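Local coordinates for C381 turret protein (Sulfolobus turreted icosahedral virus, PDB 4IND) that probably builds the turrets of an archaeal virus, each chain carrying three jelly-roll domains and assembling with four other copies of itself, at residues V16-K21 / F143-V148; E77-I82 / Y119-K124; E267-V272 / I370-Q375. One frame throughout, in Å; residues are numbered along the deposited sequence.

In the fold
Contacts 1 and 2 belong to one antiparallel sheet of the first domain, in which strand 138-147 runs between 19-21 and 78-88, and 78-88 in turn pairs with 114-124. Their centres are 10 Å apart, contact 2 is nested along the chain inside the loop that contact 1 closes, and E146 O and L81 N lie 2.8 Å apart at a probable hydrogen bond between them. R147 of contact 1 and L79 of contact 2 bind the same phosphate, to which R172 also donates. Contact 3 lies in the third domain, on the opposite side of the chain's centre, with its own centre about 47 Å from that of contact 1 and 39 Å from that of contact 2.

Contact 1 of 3, residues V16-K21 / F143-V148; sequences VKYYYK and FSLERV. With 2HP (dihydrogenphosphate ion), chain U.
L145 packs against Y18, and F143 against Y20, where the short strand 19-21, outermost within this chain, joins strand 138-147 as an antiparallel pair in the first jelly roll. L145 N donates to Y18 O at 2.9 Å, extending the pairing just ahead of the strand. The Y18 and L145 side chains slant across each other with Y18 CD1 4.1 Å from L145 CB, and L145 CD1 lies 3.8 Å from K17 O, a buried carbonyl with no polar partner in the model. Two backbone bonds join Y20 to F143: Y20 N to F143 O at 2.8 Å and F143 N to Y20 O at 2.9 Å. Their side chains run alongside each other, with F143 CG anti to the backbone N (chi1 -176°) and Y20 CG beside its own N (chi1 -62°), which brings Y20 CD2 within 3.9 Å of F143 CD2. F31 adds an edge-to-face ring contact to Y20. Farther along, NE and NH2 of R147 both donate to phosphate O2, which lies in the guanidinium plane. K17 CB sits over one face of the Y20 ring, toward its rim, and the ring OH accepts a nearly straight bond (170°) from K17 N at 2.9 Å.

Contact 2 of 3, residues E77-I82 / Y119-K124; sequences EGLYLI and YDIFTK. With 2HP (dihydrogenphosphate ion), chain U.
L79 reaches across to two side chains of 119-124 through a single methyl, its CD1 lying 3.6 Å from I121 CG2 and 3.4 Å from T123 OG1. L79 CG lies anti to the backbone N (chi1 175°), and chi2 then turns CD1 toward the partner strand. On the other face of the pair, I82 CD1 sits 3.8 Å from F122 CB, while I82 and D120 lie side by side. The Y80 ring meets K124 CB at its edge, near the ring plane, with CE2 3.9 Å away, and F122 O lies at the same ring's edge. Between these two layers of side chains runs a regular antiparallel pairing of strands 78-88 and 114-124 in the first jelly roll, in which G78 with K124, Y80 with F122 and I82 with D120 each exchange two backbone bonds. G78 takes a backbone shape (phi 147°) suited to glycine, and having no side chain it lets phosphate O2 approach to 3.2 Å from G78 CA. The next amide, L79 N, donates to that O2 at 2.7 Å, almost straight at 168°. Farther out, D120 OD1 accepts I121 N at 2.8 Å and also F100 N, while OD2 is bonded to F99 N and Y130 OH, fixing the buried carboxylate. Y80 OH is bonded to Q76 O, and E77 N to E146 OE1 of a neighbouring subunit.

Contact 3 of 3, residues E267-V272 / I370-Q375; sequences ENTNFV and ILVYEQ
A classic beta bulge lies in the antiparallel pair formed by strands 266-278 and 365-377 in the third domain: E267 and N268 both face Q375. E267 N donates to Q375 O at 2.8 Å, whereas N268 N reaches the same oxygen only weakly, at 3.5 Å; in return Q375 N donates to N268 O. Beyond the bulge the pairing is regular, with N270 and Y373 exchanging two bonds, as do V272 and L371. With CG placed between the backbone N and the carbonyl carbon (chi1 72°), the Y373 ring leans across N270, bringing CE2 to 3.7 Å from N270 CB, and it takes V272 CG1 at its edge, near the ring plane, 3.9 Å from CE2. The N270 amide is turned 41° from the ring plane. Q375 is extended, its CG pointing opposite the backbone N, and the chain runs past E267 and N268 with its amide plane 86° from that of N268, while NE2 is bonded to S295 OG. On the opposite face, F271 CD1 rests 3.7 Å from V372 CG2 and F271 CZ 3.9 Å from I370 CB. W331 of a neighbouring subunit meets the F271 ring edge-to-face. T269 and E374 lie side by side on that face, bridged by one water at 2.6 Å from T269 OG1 and 2.7 Å from E374 OE1, to which the water donates. Y373 and L371 reach L288 and I287 of strand 283-289, on the other sheet of the domain, and so pack between the sheets. The F271 face instead meets another subunit, and there the shared water lets the T269 hydroxyl and the E374 carboxylate sit side by side.

Contact 1 of 3, residues V16-K21 / F143-V148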
loop_
_atom_site.group_PDB
_atom_site.type_symbol
_atom_site.label_atom_id
_atom_site.label_comp_id
_atom_site.label_asym_id
_atom_site.label_seq_id
_atom_site.Cartn_x
_atom_site.Cartn_y
_atom_site.Cartn_z
ATOM N N VAL A 16 -14.528 -8.514 27.058
ATOM C CA VAL A 16 -14.158 -7.081 27.056
ATOM C C VAL A 16 -14.641 -6.476 25.746
ATOM O O VAL A 16 -14.685 -7.166 24.738
ATOM C CB VAL A 16 -12.620 -6.869 27.222
ATOM C CG1 VAL A 16 -12.220 -5.417 26.944
ATOM C CG2 VAL A 16 -12.192 -7.267 28.621
ATOM N N LYS A 17 -15.020 -5.204 25.773
ATOM C CA LYS A 17 -15.452 -4.478 24.593
ATOM C C LYS A 17 -14.362 -3.464 24.264
ATOM O O LYS A 17 -13.592 -3.094 25.146
ATOM C CB LYS A 17 -16.738 -3.697 24.897
ATOM C CG LYS A 17 -17.926 -4.526 25.370
ATOM C CD LYS A 17 -19.155 -3.613 25.519
ATOM C CE LYS A 17 -20.368 -4.365 26.053
ATOM N NZ LYS A 17 -20.878 -5.403 25.122
ATOM N N TYR A 18 -14.320 -3.000 23.020
ATOM C CA TYR A 18 -13.356 -1.954 22.633
ATOM C C TYR A 18 -13.891 -0.546 22.828
ATOM O O TYR A 18 -13.164 0.436 22.686
ATOM C CB TYR A 18 -12.868 -2.165 21.210
ATOM C CG TYR A 18 -12.049 -3.434 21.066
ATOM C CD1 TYR A 18 -10.672 -3.411 21.201
ATOM C CD2 TYR A 18 -12.657 -4.662 20.826
ATOM C CE1 TYR A 18 -9.913 -4.564 21.073
ATOM C CE2 TYR A 18 -11.912 -5.818 20.707
ATOM C CZ TYR A 18 -10.538 -5.764 20.832
ATOM O OH TYR A 18 -9.788 -6.903 20.709
ATOM N N TYR A 19 -15.168 -0.446 23.152
ATOM C CA TYR A 19 -15.774 0.828 23.455
ATOM C C TYR A 19 -16.919 0.638 24.445
ATOM O O TYR A 19 -17.737 -0.274 24.278
ATOM C CB TYR A 19 -16.302 1.500 22.198
ATOM C CG TYR A 19 -17.022 2.777 22.566
ATOM C CD1 TYR A 19 -16.309 3.938 22.846
ATOM C CD2 TYR A 19 -18.404 2.826 22.648
ATOM C CE1 TYR A 19 -16.963 5.121 23.192
ATOM C CE2 TYR A 19 -19.065 4.000 22.999
ATOM C CZ TYR A 19 -18.340 5.143 23.265
ATOM O OH TYR A 19 -18.987 6.311 23.637
ATOM N N TYR A 20 -16.953 1.489 25.469
ATOM C CA TYR A 20 -18.005 1.490 26.472
ATOM C C TYR A 20 -18.546 2.899 26.611
ATOM O O TYR A 20 -17.772 3.848 26.758
ATOM C CB TYR A 20 -17.461 1.112 27.855
ATOM C CG TYR A 20 -16.867 -0.278 27.988
ATOM C CD1 TYR A 20 -17.617 -1.330 28.522
ATOM C CD2 TYR A 20 -15.551 -0.514 27.621
ATOM C CE1 TYR A 20 -17.070 -2.603 28.654
ATOM C CE2 TYR A 20 -14.990 -1.777 27.727
ATOM C CZ TYR A 20 -15.754 -2.813 28.276
ATOM O OH TYR A 20 -15.193 -4.053 28.382
ATOM N N LYS A 21 -19.860 3.054 26.566
ATOM C CA LYS A 21 -20.451 4.294 27.051
ATOM C C LYS A 21 -21.184 3.898 28.315
ATOM O O LYS A 21 -22.160 3.160 28.261
ATOM C CB LYS A 21 -21.428 4.900 26.039
ATOM C CG LYS A 21 -21.866 6.301 26.500
ATOM C CD LYS A 21 -22.580 7.076 25.415
ATOM C CE LYS A 21 -22.864 8.514 25.881
ATOM N NZ LYS A 21 -23.426 9.361 24.767
ATOM N N PHE A 143 -15.184 4.698 27.846
ATOM C CA PHE A 143 -13.867 4.084 27.833
ATOM C C PHE A 143 -13.679 3.535 26.437
ATOM O O PHE A 143 -14.493 2.728 25.976
ATOM C CB PHE A 143 -13.771 2.961 28.861
ATOM C CG PHE A 143 -12.387 2.345 28.968
ATOM C CD1 PHE A 143 -11.417 2.905 29.785
ATOM C CD2 PHE A 143 -12.069 1.209 28.220
ATOM C CE1 PHE A 143 -10.148 2.336 29.876
ATOM C CE2 PHE A 143 -10.817 0.627 28.300
ATOM C CZ PHE A 143 -9.853 1.179 29.135
ATOM N N SER A 144 -12.606 3.975 25.778
ATOM C CA SER A 144 -12.343 3.682 24.365
ATOM C C SER A 144 -10.945 3.093 24.168
ATOM O O SER A 144 -9.951 3.631 24.644
ATOM C CB SER A 144 -12.507 4.947 23.508
ATOM O OG SER A 144 -11.982 4.758 22.186
ATOM N N LEU A 145 -10.885 1.987 23.440
ATOM C CA LEU A 145 -9.628 1.335 23.061
ATOM C C LEU A 145 -9.569 1.346 21.555
ATOM O O LEU A 145 -10.416 0.733 20.909
ATOM C CB LEU A 145 -9.664 -0.143 23.489
ATOM C CG LEU A 145 -9.378 -0.534 24.926
ATOM C CD1 LEU A 145 -9.974 -1.919 25.264
ATOM C CD2 LEU A 145 -7.883 -0.563 25.115
ATOM N N GLU A 146 -8.599 2.035 20.965
ATOM C CA GLU A 146 -8.504 2.007 19.499
ATOM C C GLU A 146 -7.050 1.838 19.097
ATOM O O GLU A 146 -6.161 2.393 19.727
ATOM C CB GLU A 146 -9.116 3.279 18.864
ATOM C CG GLU A 146 -8.237 4.519 18.980
ATOM C CD GLU A 146 -8.450 5.538 17.841
ATOM O OE1 GLU A 146 -9.605 5.985 17.619
ATOM O OE2 GLU A 146 -7.444 5.914 17.189
ATOM N N ARG A 147 -6.809 1.064 18.048
ATOM C CA ARG A 147 -5.460 0.891 17.541
ATOM C C ARG A 147 -5.073 2.135 16.729
ATOM O O ARG A 147 -5.829 2.594 15.882
ATOM C CB ARG A 147 -5.387 -0.381 16.679
ATOM C CG ARG A 147 -5.628 -1.666 17.510
ATOM C CD ARG A 147 -5.389 -2.917 16.684
ATOM N NE ARG A 147 -4.042 -2.895 16.137
ATOM C CZ ARG A 147 -3.568 -3.788 15.285
ATOM N NH1 ARG A 147 -4.340 -4.787 14.881
ATOM N NH2 ARG A 147 -2.324 -3.671 14.829
ATOM N N VAL A 148 -3.906 2.688 17.004
ATOM C CA VAL A 148 -3.436 3.866 16.247
ATOM C C VAL A 148 -2.572 3.412 15.074
ATOM O O VAL A 148 -2.102 2.294 15.056
ATOM C CB VAL A 148 -2.640 4.808 17.156
ATOM C CG1 VAL A 148 -3.509 5.292 18.288
ATOM C CG2 VAL A 148 -1.429 4.099 17.732
HETATM P P 2HP U . -1.174 -0.255 15.705
HETATM O O1 2HP U . 0.309 -0.213 15.436
HETATM O O2 2HP U . -1.288 -1.552 16.445
HETATM O O3 2HP U . -1.934 -0.286 14.342
HETATM O O4 2HP U . -1.688 0.887 16.637
#

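Contact 2 of 3, residues E77-I82 / Y119-K124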
loop_
_atom_site.group_PDB
_atom_site.type_symbol
_atom_site.label_atom_id
_atom_site.label_comp_id
_atom_site.label_asym_id
_atom_site.label_seq_id
_atom_site.Cartn_x
_atom_site.Cartn_y
_atom_site.Cartn_z
ATOM N N GLU A 77 -3.795 -8.021 19.234
ATOM C CA GLU A 77 -2.489 -7.429 19.480
ATOM C C GLU A 77 -2.316 -6.095 18.736
ATOM O O GLU A 77 -2.901 -5.872 17.678
ATOM C CB GLU A 77 -1.366 -8.424 19.154
ATOM C CG GLU A 77 -1.275 -9.550 20.194
ATOM C CD GLU A 77 0.024 -10.357 20.129
ATOM O OE1 GLU A 77 0.586 -10.481 19.017
ATOM O OE2 GLU A 77 0.476 -10.878 21.191
ATOM N N GLY A 78 -1.512 -5.209 19.296
ATOM C CA GLY A 78 -1.218 -3.953 18.612
ATOM C C GLY A 78 -1.036 -2.852 19.624
ATOM O O GLY A 78 -0.981 -3.115 20.819
ATOM N N LEU A 79 -0.900 -1.623 19.133
ATOM C CA LEU A 79 -0.669 -0.458 19.987
ATOM C C LEU A 79 -1.965 0.322 20.097
ATOM O O LEU A 79 -2.517 0.754 19.101
ATOM C CB LEU A 79 0.428 0.427 19.377
ATOM C CG LEU A 79 0.649 1.737 20.168
ATOM C CD1 LEU A 79 1.112 1.420 21.589
ATOM C CD2 LEU A 79 1.642 2.629 19.442
ATOM N N TYR A 80 -2.460 0.488 21.321
ATOM C CA TYR A 80 -3.749 1.126 21.551
ATOM C C TYR A 80 -3.595 2.499 22.135
ATOM O O TYR A 80 -2.755 2.725 23.002
ATOM C CB TYR A 80 -4.596 0.302 22.547
ATOM C CG TYR A 80 -5.136 -0.970 21.930
ATOM C CD1 TYR A 80 -6.395 -1.006 21.340
ATOM C CD2 TYR A 80 -4.390 -2.134 21.939
ATOM C CE1 TYR A 80 -6.880 -2.163 20.760
ATOM C CE2 TYR A 80 -4.863 -3.285 21.355
ATOM C CZ TYR A 80 -6.112 -3.301 20.777
ATOM O OH TYR A 80 -6.603 -4.460 20.205
ATOM N N LEU A 81 -4.436 3.407 21.653
ATOM C CA LEU A 81 -4.663 4.674 22.296
ATOM C C LEU A 81 -5.927 4.480 23.103
ATOM O O LEU A 81 -6.969 4.085 22.561
ATOM C CB LEU A 81 -4.897 5.786 21.267
ATOM C CG LEU A 81 -5.363 7.084 21.943
ATOM C CD1 LEU A 81 -4.151 7.810 22.514
ATOM C CD2 LEU A 81 -6.171 7.984 20.993
ATOM N N ILE A 82 -5.835 4.761 24.395
ATOM C CA ILE A 82 -6.993 4.660 25.281
ATOM C C ILE A 82 -7.479 6.072 25.592
ATOM O O ILE A 82 -6.675 6.962 25.909
ATOM C CB ILE A 82 -6.611 3.938 26.562
ATOM C CG1 ILE A 82 -6.435 2.443 26.263
ATOM C CG2 ILE A 82 -7.651 4.161 27.656
ATOM C CD1 ILE A 82 -5.834 1.664 27.395
ATOM N N TYR A 119 -5.941 10.415 28.395
ATOM C CA TYR A 119 -5.356 9.669 27.282
ATOM C C TYR A 119 -4.364 8.681 27.846
ATOM O O TYR A 119 -3.623 8.999 28.779
ATOM C CB TYR A 119 -4.615 10.609 26.308
ATOM C CG TYR A 119 -5.506 11.637 25.676
ATOM C CD1 TYR A 119 -6.015 11.464 24.390
ATOM C CD2 TYR A 119 -5.847 12.782 26.365
ATOM C CE1 TYR A 119 -6.845 12.426 23.811
ATOM C CE2 TYR A 119 -6.660 13.734 25.797
ATOM C CZ TYR A 119 -7.166 13.550 24.530
ATOM O OH TYR A 119 -7.992 14.532 24.002
ATOM N N ASP A 120 -4.314 7.488 27.266
ATOM C CA ASP A 120 -3.338 6.512 27.718
ATOM C C ASP A 120 -2.861 5.683 26.544
ATOM O O ASP A 120 -3.464 5.694 25.455
ATOM C CB ASP A 120 -3.948 5.612 28.799
ATOM C CG ASP A 120 -2.933 5.179 29.835
ATOM O OD1 ASP A 120 -1.728 5.146 29.503
ATOM O OD2 ASP A 120 -3.323 4.886 31.000
ATOM N N ILE A 121 -1.764 4.971 26.752
ATOM C CA ILE A 121 -1.178 4.197 25.668
ATOM C C ILE A 121 -0.948 2.788 26.188
ATOM O O ILE A 121 -0.483 2.603 27.321
ATOM C CB ILE A 121 0.124 4.819 25.197
ATOM C CG1 ILE A 121 -0.149 6.220 24.635
ATOM C CG2 ILE A 121 0.790 3.917 24.150
ATOM C CD1 ILE A 121 1.101 7.040 24.370
ATOM N N PHE A 122 -1.284 1.789 25.377
ATOM C CA PHE A 122 -1.211 0.400 25.840
ATOM C C PHE A 122 -0.768 -0.488 24.708
ATOM O O PHE A 122 -1.447 -0.583 23.688
ATOM C CB PHE A 122 -2.575 -0.043 26.381
ATOM C CG PHE A 122 -2.648 -1.515 26.773
ATOM C CD1 PHE A 122 -1.705 -2.081 27.621
ATOM C CD2 PHE A 122 -3.691 -2.295 26.335
ATOM C CE1 PHE A 122 -1.785 -3.430 27.998
ATOM C CE2 PHE A 122 -3.792 -3.647 26.697
ATOM C CZ PHE A 122 -2.837 -4.207 27.539
ATOM N N THR A 123 0.380 -1.143 24.879
ATOM C CA THR A 123 0.842 -2.091 23.873
ATOM C C THR A 123 0.357 -3.475 24.237
ATOM O O THR A 123 0.805 -4.043 25.222
ATOM C CB THR A 123 2.377 -2.117 23.785
ATOM O OG1 THR A 123 2.839 -0.802 23.452
ATOM C CG2 THR A 123 2.839 -3.098 22.698
ATOM N N LYS A 124 -0.555 -4.027 23.442
ATOM C CA LYS A 124 -0.960 -5.414 23.654
ATOM C C LYS A 124 -0.004 -6.355 22.924
ATOM O O LYS A 124 -0.183 -6.686 21.747
ATOM C CB LYS A 124 -2.422 -5.649 23.238
ATOM C CG LYS A 124 -2.913 -7.065 23.553
ATOM C CD LYS A 124 -2.994 -7.230 25.082
ATOM C CE LYS A 124 -3.112 -8.693 25.491
ATOM N NZ LYS A 124 -3.099 -8.820 26.992
HETATM P P 2HP U . -1.174 -0.255 15.705
HETATM O O1 2HP U . 0.309 -0.213 15.436
HETATM O O2 2HP U . -1.288 -1.552 16.445
HETATM O O3 2HP U . -1.934 -0.286 14.342
HETATM O O4 2HP U . -1.688 0.887 16.637
#

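Contact 3 of 3, residues E267-V272 / I370-Q375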
loop_
_atom_site.group_PDB
_atom_site.type_symbol
_atom_site.label_atom_id
_atom_site.label_comp_id
_atom_site.label_asym_id
_atom_site.label_seq_id
_atom_site.Cartn_x
_atom_site.Cartn_y
_atom_site.Cartn_z
ATOM N N GLU A 267 16.039 16.730 4.975
ATOM C CA GLU A 267 16.151 17.951 5.758
ATOM C C GLU A 267 17.002 18.991 5.051
ATOM O O GLU A 267 16.706 20.184 5.079
ATOM C CB GLU A 267 16.713 17.632 7.139
ATOM C CG GLU A 267 15.823 16.662 7.889
ATOM C CD GLU A 267 16.314 16.364 9.295
ATOM O OE1 GLU A 267 15.480 15.996 10.150
ATOM O OE2 GLU A 267 17.532 16.485 9.548
ATOM N N ASN A 268 18.064 18.525 4.408
ATOM C CA ASN A 268 18.899 19.405 3.604
ATOM C C ASN A 268 19.906 18.621 2.781
ATOM O O ASN A 268 20.171 17.445 3.034
ATOM C CB ASN A 268 19.607 20.449 4.474
ATOM C CG ASN A 268 20.341 19.828 5.640
ATOM O OD1 ASN A 268 21.353 19.168 5.467
ATOM N ND2 ASN A 268 19.838 20.039 6.836
ATOM N N THR A 269 20.460 19.276 1.774
ATOM C CA THR A 269 21.433 18.631 0.912
ATOM C C THR A 269 22.566 19.626 0.831
ATOM O O THR A 269 22.319 20.816 0.698
ATOM C CB THR A 269 20.848 18.353 -0.476
ATOM O OG1 THR A 269 19.634 17.589 -0.347
ATOM C CG2 THR A 269 21.851 17.592 -1.352
ATOM N N ASN A 270 23.800 19.151 0.964
ATOM C CA ASN A 270 24.930 20.043 1.160
ATOM C C ASN A 270 26.148 19.600 0.384
ATOM O O ASN A 270 26.445 18.404 0.300
ATOM C CB ASN A 270 25.292 20.123 2.643
ATOM C CG ASN A 270 24.208 20.796 3.469
ATOM O OD1 ASN A 270 24.033 22.007 3.413
ATOM N ND2 ASN A 270 23.478 20.008 4.237
ATOM N N PHE A 271 26.825 20.584 -0.192
ATOM C CA PHE A 271 28.147 20.426 -0.745
ATOM C C PHE A 271 29.078 20.961 0.334
ATOM O O PHE A 271 28.971 22.122 0.737
ATOM C CB PHE A 271 28.257 21.278 -2.010
ATOM C CG PHE A 271 29.609 21.257 -2.661
ATOM C CD1 PHE A 271 29.803 20.558 -3.850
ATOM C CD2 PHE A 271 30.679 21.960 -2.120
ATOM C CE1 PHE A 271 31.049 20.547 -4.488
ATOM C CE2 PHE A 271 31.940 21.960 -2.749
ATOM C CZ PHE A 271 32.120 21.253 -3.936
ATOM N N VAL A 272 29.991 20.120 0.807
ATOM C CA VAL A 272 30.874 20.521 1.894
ATOM C C VAL A 272 32.314 20.213 1.544
ATOM O O VAL A 272 32.606 19.331 0.732
ATOM C CB VAL A 272 30.468 19.876 3.246
ATOM C CG1 VAL A 272 30.695 18.379 3.219
ATOM C CG2 VAL A 272 31.256 20.504 4.382
ATOM N N ILE A 370 35.910 17.123 -1.040
ATOM C CA ILE A 370 34.590 17.696 -1.215
ATOM C C ILE A 370 33.591 16.551 -1.200
ATOM O O ILE A 370 33.891 15.428 -1.632
ATOM C CB ILE A 370 34.453 18.537 -2.494
ATOM C CG1 ILE A 370 34.501 17.653 -3.730
ATOM C CG2 ILE A 370 35.536 19.598 -2.579
ATOM C CD1 ILE A 370 34.646 18.449 -5.007
ATOM N N LEU A 371 32.409 16.840 -0.681
ATOM C CA LEU A 371 31.408 15.820 -0.454
ATOM C C LEU A 371 30.035 16.443 -0.674
ATOM O O LEU A 371 29.788 17.580 -0.255
ATOM C CB LEU A 371 31.562 15.279 0.968
ATOM C CG LEU A 371 30.527 14.290 1.488
ATOM C CD1 LEU A 371 30.565 13.015 0.664
ATOM C CD2 LEU A 371 30.776 13.994 2.961
ATOM N N VAL A 372 29.171 15.728 -1.391
ATOM C CA VAL A 372 27.770 16.101 -1.478
ATOM C C VAL A 372 26.993 15.027 -0.753
ATOM O O VAL A 372 27.157 13.841 -1.044
ATOM C CB VAL A 372 27.286 16.181 -2.931
ATOM C CG1 VAL A 372 25.791 16.433 -2.954
ATOM C CG2 VAL A 372 28.033 17.291 -3.667
ATOM N N TYR A 373 26.147 15.436 0.188
ATOM C CA TYR A 373 25.377 14.468 0.974
ATOM C C TYR A 373 24.019 15.044 1.302
ATOM O O TYR A 373 23.831 16.275 1.285
ATOM C CB TYR A 373 26.112 14.126 2.269
ATOM C CG TYR A 373 26.106 15.249 3.279
ATOM C CD1 TYR A 373 25.107 15.341 4.237
ATOM C CD2 TYR A 373 27.097 16.222 3.278
ATOM C CE1 TYR A 373 25.100 16.367 5.166
ATOM C CE2 TYR A 373 27.096 17.253 4.205
ATOM C CZ TYR A 373 26.089 17.320 5.134
ATOM O OH TYR A 373 26.069 18.335 6.053
ATOM N N GLU A 374 23.074 14.165 1.604
ATOM C CA GLU A 374 21.780 14.579 2.093
ATOM C C GLU A 374 21.708 14.224 3.566
ATOM O O GLU A 374 22.245 13.199 3.993
ATOM C CB GLU A 374 20.657 13.830 1.357
ATOM C CG GLU A 374 20.631 13.994 -0.155
ATOM C CD GLU A 374 19.534 13.148 -0.816
ATOM O OE1 GLU A 374 19.122 13.466 -1.951
ATOM O OE2 GLU A 374 19.083 12.156 -0.200
ATOM N N GLN A 375 21.057 15.074 4.349
ATOM C CA GLN A 375 20.682 14.702 5.718
ATOM C C GLN A 375 19.201 14.373 5.706
ATOM O O GLN A 375 18.377 15.178 5.255
ATOM C CB GLN A 375 20.972 15.852 6.684
ATOM C CG GLN A 375 20.530 15.560 8.118
ATOM C CD GLN A 375 21.120 16.541 9.109
ATOM O OE1 GLN A 375 21.707 17.549 8.724
ATOM N NE2 GLN A 375 20.983 16.242 10.391
HETATM O O HOH W 1 18.389 16.080 -2.120
#